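Local coordinates for putative surface anchored protein (Clostridium perfringens B, PDB 4NI6) that probably forms one Ig-like repeat in the shaft of a cell-surface adhesin, whose domains are stabilised by an autocatalytically formed internal Thr-Gln ester bond, at residues G52-V57 and E64-K69; V99-A104 and K126-N131. All coordinates share one frame; numbering follows the deposited sequence.

Interactions 1 and 2 lie side by side in one mixed sheet of the Ig-like repeat, because strand 47-57 of the first hydrogen-bonds along its other edge to strand 97-106 of the second: Met55 N donates to Val99 O at 2.8 Å, and Lys53 O pairs with Phe101 N. Interaction 1 is a surface hairpin with an almost continuous backbone ladder, broken in register by a bulge and topped by a lysine-glutamate salt bridge. Interaction 2, nearer the centre of the chain and partly buried, has just two direct backbone bonds; farther along, as 126-131 draws away, waters and the face of an aromatic ring lie between the segments.

Interaction 1. Residues G52-V57 and E64-K69; sequences GKLMHV and EEVATK
Lys53 NZ forms a salt bridge with Glu65 OE1 at 2.9 Å and also donates to Thr68 OG1 at 3.0 Å, so one ammonium group ties together two residues of the neighbouring strand. It meets the carboxylate from above its plane, about 36° out. The lysine runs extended as far as CE, beside the Thr68 side chain, then turns at its last torsion (chi4 -59°) to bring NZ over to both oxygens; its CD lies close to the same Glu65 oxygen. Further along this face, Met55 bends at chi2 and chi3 and lays SD against Glu65 CA, 3.8 Å away, with CE 3.8 Å from Glu65 N.

Beneath these side chains, strands 47-57 and 63-74 form an antiparallel beta hairpin of the Ig-like fold, interrupted by a classic beta bulge in which Val66 and Ala67 both face Leu54. Leu54 O takes a 2.8 Å bond from Val66 N, nearly in line with its C=O, and a weak one from Ala67 N at 3.4 Å. The ladder continues regularly on both sides of the bulge: Gly52 and Lys69 exchange two bonds, as do His56 and Glu64. The bulged Val66 turns its side chain toward strand 47-57, where in one of two conformers CG2 touches His56 CB.

On the face carrying Leu54 and Ala67, Leu54 CB rests against Ala67 CB at 4.1 Å. Leu54 also packs on Tyr98 and Leu92, and Ala67 meets Phe87 of strand 81-90. The His56 ring lies against Tyr98 and bonds through NE2 to Glu96, whereas Glu64, in one of two conformers, forms a salt bridge with Lys58.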
loop_
_atom_site.group_PDB
_atom_site.type_symbol
_atom_site.label_atom_id
_atom_site.label_comp_id
_atom_site.label_asym_id
_atom_site.label_seq_id
_atom_site.Cartn_x
_atom_site.Cartn_y
_atom_site.Cartn_z
ATOM N N GLY A 52 -1.706 5.199 2.475
ATOM C CA GLY A 52 -0.907 4.518 1.458
ATOM C C GLY A 52 -0.046 5.498 0.709
ATOM O O GLY A 52 -0.435 6.635 0.502
ATOM N N LYS A 53 1.181 5.073 0.463
ATOM C CA LYS A 53 2.135 5.877 -0.293
ATOM C C LYS A 53 2.676 5.076 -1.452
ATOM O O LYS A 53 2.994 3.890 -1.339
ATOM C CB LYS A 53 3.278 6.318 0.594
ATOM C CG LYS A 53 2.835 7.295 1.675
ATOM C CD LYS A 53 3.971 7.671 2.596
ATOM C CE LYS A 53 3.480 8.629 3.673
ATOM N NZ LYS A 53 2.924 9.859 3.026
ATOM N N LEU A 54 2.788 5.738 -2.609
ATOM C CA LEU A 54 3.429 5.153 -3.780
ATOM C C LEU A 54 4.819 5.780 -3.873
ATOM O O LEU A 54 4.937 6.996 -4.007
ATOM C CB LEU A 54 2.620 5.461 -5.047
ATOM C CG LEU A 54 3.099 4.818 -6.339
ATOM C CD1 LEU A 54 3.090 3.302 -6.236
ATOM C CD2 LEU A 54 2.243 5.289 -7.506
ATOM N N MET A 55 5.849 4.953 -3.748
ATOM C CA MET A 55 7.240 5.421 -3.673
ATOM C C MET A 55 8.007 4.998 -4.927
ATOM O O MET A 55 7.965 3.834 -5.308
ATOM C CB MET A 55 7.915 4.762 -2.478
ATOM C CG MET A 55 7.176 4.951 -1.147
ATOM S SD MET A 55 6.926 6.678 -0.631
ATOM C CE MET A 55 8.616 7.091 -0.269
ATOM N N HIS A 56 8.695 5.945 -5.542
ATOM C CA HIS A 56 9.644 5.666 -6.612
ATOM C C HIS A 56 10.907 5.123 -6.001
ATOM O O HIS A 56 11.503 5.736 -5.108
ATOM C CB HIS A 56 9.873 6.967 -7.371
ATOM C CG HIS A 56 10.860 6.876 -8.487
ATOM N ND1 HIS A 56 11.488 7.972 -8.947
ATOM C CD2 HIS A 56 11.339 5.809 -9.234
ATOM C CE1 HIS A 56 12.264 7.647 -9.999
ATOM N NE2 HIS A 56 12.204 6.327 -10.168
ATOM N N VAL A 57 11.261 3.903 -6.393
ATOM C CA VAL A 57 12.462 3.213 -5.896
ATOM C C VAL A 57 13.621 3.435 -6.848
ATOM O O VAL A 57 13.603 2.931 -7.975
ATOM C CB VAL A 57 12.245 1.690 -5.794
ATOM C CG1 VAL A 57 13.458 1.009 -5.176
ATOM C CG2 VAL A 57 10.977 1.383 -5.025
ATOM N N GLU A 64 11.527 8.194 -3.385
ATOM C CA GLU A 64 10.871 9.480 -3.472
ATOM C C GLU A 64 9.381 9.286 -3.623
ATOM O O GLU A 64 8.931 8.472 -4.417
ATOM C CB GLU A 64 11.442 10.252 -4.651
ATOM C CG GLU A 64 12.929 10.021 -4.747
ATOM C CD GLU A 64 13.616 11.008 -5.643
ATOM O OE1 GLU A 64 14.855 11.037 -5.604
ATOM O OE2 GLU A 64 12.921 11.760 -6.362
ATOM N N GLU A 65 8.621 9.970 -2.780
ATOM C CA GLU A 65 7.178 9.812 -2.786
ATOM C C GLU A 65 6.585 10.399 -4.056
ATOM O O GLU A 65 6.874 11.545 -4.420
ATOM C CB GLU A 65 6.557 10.470 -1.563
ATOM C CG GLU A 65 5.072 10.231 -1.428
ATOM C CD GLU A 65 4.532 10.874 -0.172
ATOM O OE1 GLU A 65 4.815 10.373 0.934
ATOM O OE2 GLU A 65 3.801 11.870 -0.285
ATOM N N VAL A 66 5.732 9.602 -4.689
ATOM C CA VAL A 66 5.008 9.980 -5.899
ATOM C C VAL A 66 3.593 10.406 -5.539
ATOM O O VAL A 66 3.065 11.345 -6.121
ATOM C CB VAL A 66 4.926 8.797 -6.883
ATOM C CG1 VAL A 66 4.109 9.166 -8.118
ATOM C CG2 VAL A 66 6.327 8.351 -7.272
ATOM N N ALA A 67 2.961 9.658 -4.634
ATOM C CA ALA A 67 1.551 9.870 -4.297
ATOM C C ALA A 67 1.338 9.414 -2.858
ATOM O O ALA A 67 2.004 8.501 -2.390
ATOM C CB ALA A 67 0.634 9.072 -5.217
ATOM N N THR A 68 0.351 10.012 -2.208
ATOM C CA THR A 68 -0.081 9.597 -0.881
ATOM C C THR A 68 -1.599 9.732 -0.839
ATOM O O THR A 68 -2.152 10.690 -1.355
ATOM C CB THR A 68 0.658 10.412 0.206
ATOM O OG1 THR A 68 0.360 9.868 1.502
ATOM C CG2 THR A 68 0.273 11.890 0.211
ATOM N N LYS A 69 -2.235 8.818 -0.102
ATOM C CA LYS A 69 -3.673 8.869 0.101
ATOM C C LYS A 69 -4.000 8.346 1.466
ATOM O O LYS A 69 -3.477 7.308 1.859
ATOM C CB LYS A 69 -4.392 8.010 -0.931
ATOM C CG LYS A 69 -5.892 8.168 -0.866
ATOM C CD LYS A 69 -6.563 7.544 -2.071
ATOM C CE LYS A 69 -8.033 7.271 -1.807
ATOM N NZ LYS A 69 -8.815 8.520 -1.597
#

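Interaction 2. Residues V99-A104 and K126-N131; sequences VVFENA and KHEDKN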
loop_
_atom_site.group_PDB
_atom_site.type_symbol
_atom_site.label_atom_id
_atom_site.label_comp_id
_atom_site.label_asym_id
_atom_site.label_seq_id
_atom_site.Cartn_x
_atom_site.Cartn_y
_atom_site.Cartn_z
ATOM N N VAL A 99 6.877 1.229 -5.479
ATOM C CA VAL A 99 6.377 0.326 -4.433
ATOM C C VAL A 99 5.358 1.034 -3.550
ATOM O O VAL A 99 5.479 2.210 -3.274
ATOM C CB VAL A 99 7.562 -0.259 -3.624
ATOM C CG1 VAL A 99 8.331 0.819 -2.859
ATOM C CG2 VAL A 99 7.131 -1.380 -2.676
ATOM N N VAL A 100 4.362 0.255 -3.142
ATOM C CA VAL A 100 3.325 0.762 -2.232
ATOM C C VAL A 100 3.632 0.437 -0.782
ATOM O O VAL A 100 3.995 -0.702 -0.479
ATOM C CB VAL A 100 1.948 0.199 -2.580
ATOM C CG1 VAL A 100 0.876 0.706 -1.612
ATOM C CG2 VAL A 100 1.556 0.546 -4.015
ATOM N N PHE A 101 3.612 1.490 0.035
ATOM C CA PHE A 101 3.685 1.384 1.494
ATOM C C PHE A 101 2.273 1.588 2.074
ATOM O O PHE A 101 1.492 2.394 1.561
ATOM C CB PHE A 101 4.561 2.495 2.006
ATOM C CG PHE A 101 6.043 2.289 1.842
ATOM C CD1 PHE A 101 6.581 1.205 1.159
ATOM C CD2 PHE A 101 6.916 3.234 2.376
ATOM C CE1 PHE A 101 7.952 1.057 1.014
ATOM C CE2 PHE A 101 8.295 3.088 2.246
ATOM C CZ PHE A 101 8.812 2.006 1.554
ATOM N N GLU A 102 1.973 0.922 3.209
ATOM C CA GLU A 102 0.688 1.109 3.915
ATOM C C GLU A 102 0.928 1.207 5.418
ATOM O O GLU A 102 1.804 0.525 5.947
ATOM C CB GLU A 102 -0.224 -0.084 3.675
ATOM C CG GLU A 102 -0.717 -0.249 2.255
ATOM C CD GLU A 102 -1.772 0.757 1.790
ATOM O OE1 GLU A 102 -2.173 0.679 0.588
ATOM O OE2 GLU A 102 -2.108 1.703 2.516
ATOM N N ASN A 103 0.220 2.137 6.039
ATOM C CA ASN A 103 0.291 2.360 7.476
ATOM C C ASN A 103 -1.131 2.527 7.988
ATOM O O ASN A 103 -1.849 3.446 7.601
ATOM C CB ASN A 103 1.064 3.620 7.705
ATOM C CG ASN A 103 1.338 3.877 9.166
ATOM O OD1 ASN A 103 2.422 3.593 9.667
ATOM N ND2 ASN A 103 0.339 4.385 9.867
ATOM N N ALA A 104 -1.508 1.664 8.936
ATOM C CA ALA A 104 -2.843 1.737 9.572
ATOM C C ALA A 104 -2.656 2.140 11.032
ATOM O O ALA A 104 -1.940 1.474 11.776
ATOM C CB ALA A 104 -3.527 0.382 9.536
ATOM N N LYS A 126 1.893 -1.625 10.124
ATOM C CA LYS A 126 2.345 -1.093 8.853
ATOM C C LYS A 126 3.019 -2.137 7.990
ATOM O O LYS A 126 3.405 -3.196 8.467
ATOM C CB LYS A 126 3.256 0.081 9.110
ATOM C CG LYS A 126 4.590 -0.287 9.710
ATOM C CD LYS A 126 5.290 0.948 10.250
ATOM C CE LYS A 126 4.405 1.690 11.234
ATOM N NZ LYS A 126 4.902 3.067 11.515
ATOM N N HIS A 127 3.120 -1.845 6.699
ATOM C CA HIS A 127 3.891 -2.677 5.782
ATOM C C HIS A 127 4.559 -1.774 4.771
ATOM O O HIS A 127 3.905 -1.226 3.870
ATOM C CB HIS A 127 2.984 -3.672 5.087
ATOM C CG HIS A 127 3.732 -4.698 4.256
ATOM N ND1 HIS A 127 4.537 -5.628 4.780
ATOM C CD2 HIS A 127 3.843 -4.828 2.888
ATOM C CE1 HIS A 127 5.132 -6.324 3.800
ATOM N NE2 HIS A 127 4.717 -5.819 2.634
ATOM N N GLU A 128 5.797 -1.433 5.084
ATOM C CA GLU A 128 6.572 -0.435 4.350
ATOM C C GLU A 128 7.902 -1.048 3.905
ATOM O O GLU A 128 8.971 -0.665 4.383
ATOM C CB GLU A 128 6.797 0.800 5.236
ATOM C CG GLU A 128 5.503 1.424 5.738
ATOM C CD GLU A 128 5.723 2.622 6.642
ATOM O OE1 GLU A 128 6.753 2.663 7.348
ATOM O OE2 GLU A 128 4.859 3.522 6.639
ATOM N N ASP A 129 7.817 -1.996 2.968
ATOM C CA ASP A 129 8.962 -2.805 2.568
ATOM C C ASP A 129 9.245 -2.589 1.087
ATOM O O ASP A 129 8.520 -3.070 0.202
ATOM C CB ASP A 129 8.619 -4.277 2.789
ATOM C CG ASP A 129 9.765 -5.205 2.451
ATOM O OD1 ASP A 129 10.826 -4.763 1.947
ATOM O OD2 ASP A 129 9.603 -6.416 2.699
ATOM N N LYS A 130 10.324 -1.865 0.816
ATOM C CA LYS A 130 10.679 -1.536 -0.553
ATOM C C LYS A 130 11.165 -2.737 -1.360
ATOM O O LYS A 130 11.251 -2.647 -2.573
ATOM C CB LYS A 130 11.702 -0.407 -0.578
ATOM C CG LYS A 130 13.093 -0.801 -0.110
ATOM C CD LYS A 130 14.034 0.384 -0.246
ATOM C CE LYS A 130 15.292 0.238 0.580
ATOM N NZ LYS A 130 15.863 1.586 0.849
ATOM N N ASN A 131 11.358 -3.875 -0.707
ATOM C CA ASN A 131 11.758 -5.112 -1.361
ATOM C C ASN A 131 10.605 -6.099 -1.591
ATOM O O ASN A 131 10.821 -7.200 -2.093
ATOM C CB ASN A 131 12.933 -5.783 -0.621
ATOM C CG ASN A 131 14.173 -4.901 -0.545
ATOM O OD1 ASN A 131 14.748 -4.701 0.528
ATOM N ND2 ASN A 131 14.578 -4.367 -1.670
HETATM O O HOH W 1 5.785 -2.563 0.915
HETATM O O HOH W 2 2.444 -1.993 1.501
#
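Glu102 and His127 form an antiparallel hydrogen-bonded pair, with Glu102 N to His127 O at 3.0 Å and His127 N to Glu102 O at 2.8 Å. This pair joins strands 97-106 and 121-139 in the sheet of the Ig-like domain, and Asn103 opposite Lys126 extends it as a non-hydrogen-bonded pair. Toward Asp129 and Lys130 the segment 126-131 draws away from Val99 and Val100, and water enters between them: one molecule lies between Val100 O and Asp129 N, accepting from the latter, while a second lies within hydrogen-bonding distance of both Val100 O and His127 O.

The Phe101 ring reaches along the other segment, one face lying against Glu128. Glu128 CB sits 3.8 Å from the ring centroid and only 16° off its normal, a CH-pi contact, and the two side chains cross at about a right angle. With CG anti to the carbonyl carbon (chi1 -77°), the ring spreads along Glu128 until CE1 comes 3.6 Å from Asp129 N. Val99 CG2 touches Asp129 O beyond it, and the chain is turned there by an Asx turn from Asp129 OD1 to Asn131 N. His127 is held through NE2 by Asp132. At the other end Lys126 and Asn103 lie side by side, and Lys126 NZ makes a weak 3.1 Å bond to Asn103 OD1.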